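PDB 2WMY: putative acid phosphatase WZB from Escherichia coli, which probably removes phosphate from phosphotyrosine in proteins, as a member of the low molecular weight protein tyrosine phosphatase family. Local coordinates for residues 84-89 against 108-113. The protein carries 1 engineered substitution. Residues are numbered along the deposited sequence; the frame is centred on the assembly and turned at random.
Sequences LLLVME and MLFGHW
Met88 lays its terminal methyl over one face of the Phe110 ring, with CE 4.2 Å from the ring centroid and 28° off the normal, a CH-pi contact. A bend at chi2 (-61°) folds the thioether back alongside the phenylalanine, and SD takes up an oblique Met-aromatic position 4.8 Å from the same centroid. Leu86 meets the ring at CD1, its CB 3.7 Å from that atom, and the two side chains cross at about a right angle. Phe110 comes between these partners because its CG stands anti to the backbone N (chi1 -161°). On the other side of the sheet, Val87 CG2 packs 3.8 Å from Leu109 CD2.

Three backbone hydrogen bonds fix the pairing of the strands: Met108 N to Leu85 O, Val87 N to Met108 O and Phe110 N to Val87 O, the last 2.7 Å long. They join strand 84-87 in parallel to edge strand 107-109, the two strands of a beta-alpha-beta unit whose connecting helix, 90-99, covers Val87. Beyond the last bond, a water accepts from Gly111 N and donates to Met88 O, linking the two segments just past the strands, with Gly111 inside the type I turn from Leu109 to His112.

Phe110 is backed by Leu137 and Ser141 of helix 127-147, while Met88 also touches Val13 and Cys15, the predicted nucleophile. With Met88 cut back to an alanine, the ring is likely to lose its cover on that face and a gap to open beside Cys15. Next along the chain, OE2 of Glu89 forms a salt bridge with Arg21, another predicted active-site residue.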
loop_
_atom_site.group_PDB
_atom_site.type_symbol
_atom_site.label_atom_id
_atom_site.label_comp_id
_atom_site.label_asym_id
_atom_site.label_seq_id
_atom_site.Cartn_x
_atom_site.Cartn_y
_atom_site.Cartn_z
ATOM N N LEU A 84 11.157 4.477 -3.256
ATOM C CA LEU A 84 10.891 3.344 -2.382
ATOM C C LEU A 84 9.528 2.714 -2.693
ATOM O O LEU A 84 8.511 3.408 -2.768
ATOM C CB LEU A 84 10.937 3.800 -0.919
ATOM C CG LEU A 84 10.563 2.773 0.149
ATOM C CD1 LEU A 84 11.671 1.729 0.291
ATOM C CD2 LEU A 84 10.310 3.459 1.474
ATOM N N LEU A 85 9.524 1.394 -2.873
ATOM C CA LEU A 85 8.303 0.633 -3.087
ATOM C C LEU A 85 8.005 -0.187 -1.839
ATOM O O LEU A 85 8.893 -0.842 -1.287
ATOM C CB LEU A 85 8.456 -0.317 -4.286
ATOM C CG LEU A 85 8.363 0.203 -5.725
ATOM C CD1 LEU A 85 9.262 1.390 -5.957
ATOM C CD2 LEU A 85 8.693 -0.919 -6.707
ATOM N N LEU A 86 6.752 -0.159 -1.403
ATOM C CA LEU A 86 6.325 -0.958 -0.268
ATOM C C LEU A 86 5.209 -1.891 -0.708
ATOM O O LEU A 86 4.135 -1.435 -1.106
ATOM C CB LEU A 86 5.872 -0.051 0.886
ATOM C CG LEU A 86 7.004 0.768 1.518
ATOM C CD1 LEU A 86 6.488 1.637 2.645
ATOM C CD2 LEU A 86 8.117 -0.154 2.019
ATOM N N VAL A 87 5.469 -3.194 -0.651
ATOM C CA VAL A 87 4.499 -4.176 -1.127
ATOM C C VAL A 87 3.898 -4.967 0.027
ATOM O O VAL A 87 4.510 -5.104 1.081
ATOM C CB VAL A 87 5.083 -5.141 -2.173
ATOM C CG1 VAL A 87 5.763 -4.375 -3.294
ATOM C CG2 VAL A 87 6.048 -6.119 -1.523
ATOM N N MET A 88 2.690 -5.482 -0.188
ATOM C CA MET A 88 1.915 -6.070 0.890
ATOM C C MET A 88 2.356 -7.497 1.192
ATOM O O MET A 88 2.447 -7.893 2.351
ATOM C CB MET A 88 0.421 -6.014 0.551
ATOM C CG MET A 88 -0.121 -4.596 0.389
ATOM S SD MET A 88 0.058 -3.662 1.925
ATOM C CE MET A 88 -0.107 -1.972 1.335
ATOM N N GLU A 89 2.659 -8.254 0.144
ATOM C CA GLU A 89 2.897 -9.683 0.294
ATOM C C GLU A 89 4.262 -10.147 -0.201
ATOM O O GLU A 89 4.835 -9.566 -1.123
ATOM C CB GLU A 89 1.806 -10.470 -0.433
ATOM C CG GLU A 89 0.399 -10.145 0.020
ATOM C CD GLU A 89 -0.635 -10.986 -0.691
ATOM O OE1 GLU A 89 -0.341 -12.171 -0.930
ATOM O OE2 GLU A 89 -1.735 -10.467 -1.006
ATOM N N MET A 108 10.570 -3.037 -0.386
ATOM C CA MET A 108 10.460 -3.739 0.887
ATOM C C MET A 108 8.989 -3.973 1.225
ATOM O O MET A 108 8.098 -3.373 0.621
ATOM C CB MET A 108 11.164 -2.963 2.000
ATOM C CG MET A 108 12.688 -2.817 1.782
ATOM S SD MET A 108 13.454 -1.691 2.966
ATOM C CE MET A 108 13.322 -2.632 4.487
ATOM N N LEU A 109 8.738 -4.873 2.163
ATOM C CA LEU A 109 7.377 -5.132 2.606
ATOM C C LEU A 109 6.822 -3.937 3.367
ATOM O O LEU A 109 7.553 -3.248 4.074
ATOM C CB LEU A 109 7.341 -6.381 3.474
ATOM C CG LEU A 109 7.703 -7.620 2.658
ATOM C CD1 LEU A 109 8.087 -8.790 3.562
ATOM C CD2 LEU A 109 6.540 -7.978 1.751
ATOM N N PHE A 110 5.528 -3.690 3.206
ATOM C CA PHE A 110 4.858 -2.642 3.951
ATOM C C PHE A 110 4.949 -2.919 5.453
ATOM O O PHE A 110 5.169 -2.012 6.247
ATOM C CB PHE A 110 3.397 -2.527 3.521
ATOM C CG PHE A 110 2.770 -1.220 3.898
ATOM C CD1 PHE A 110 2.804 -0.149 3.024
ATOM C CD2 PHE A 110 2.176 -1.053 5.137
ATOM C CE1 PHE A 110 2.249 1.056 3.368
ATOM C CE2 PHE A 110 1.614 0.154 5.486
ATOM C CZ PHE A 110 1.648 1.208 4.604
ATOM N N GLY A 111 4.787 -4.181 5.835
ATOM C CA GLY A 111 4.862 -4.558 7.232
ATOM C C GLY A 111 6.241 -5.050 7.641
ATOM O O GLY A 111 6.363 -5.898 8.527
ATOM N N HIS A 112 7.279 -4.513 7.003
ATOM C CA HIS A 112 8.643 -4.957 7.284
ATOM C C HIS A 112 8.974 -4.878 8.767
ATOM O O HIS A 112 9.660 -5.743 9.296
ATOM C CB HIS A 112 9.678 -4.145 6.497
ATOM C CG HIS A 112 11.092 -4.513 6.822
ATOM N ND1 HIS A 112 11.767 -5.522 6.169
ATOM C CD2 HIS A 112 11.949 -4.030 7.754
ATOM C CE1 HIS A 112 12.982 -5.638 6.676
ATOM N NE2 HIS A 112 13.118 -4.745 7.642
ATOM N N TRP A 113 8.466 -3.841 9.426
ATOM C CA TRP A 113 8.798 -3.560 10.815
ATOM C C TRP A 113 7.889 -4.256 11.829
ATOM O O TRP A 113 8.045 -4.072 13.034
ATOM C CB TRP A 113 8.805 -2.045 11.035
ATOM C CG TRP A 113 9.750 -1.370 10.091
ATOM C CD1 TRP A 113 9.428 -0.526 9.064
ATOM C CD2 TRP A 113 11.173 -1.515 10.061
ATOM N NE1 TRP A 113 10.567 -0.130 8.407
ATOM C CE2 TRP A 113 11.652 -0.720 9.003
ATOM C CE3 TRP A 113 12.093 -2.232 10.839
ATOM C CZ2 TRP A 113 13.009 -0.621 8.695
ATOM C CZ3 TRP A 113 13.446 -2.134 10.531
ATOM C CH2 TRP A 113 13.888 -1.337 9.467
HETATM O O HOH W 1 4.038 -6.301 4.337
#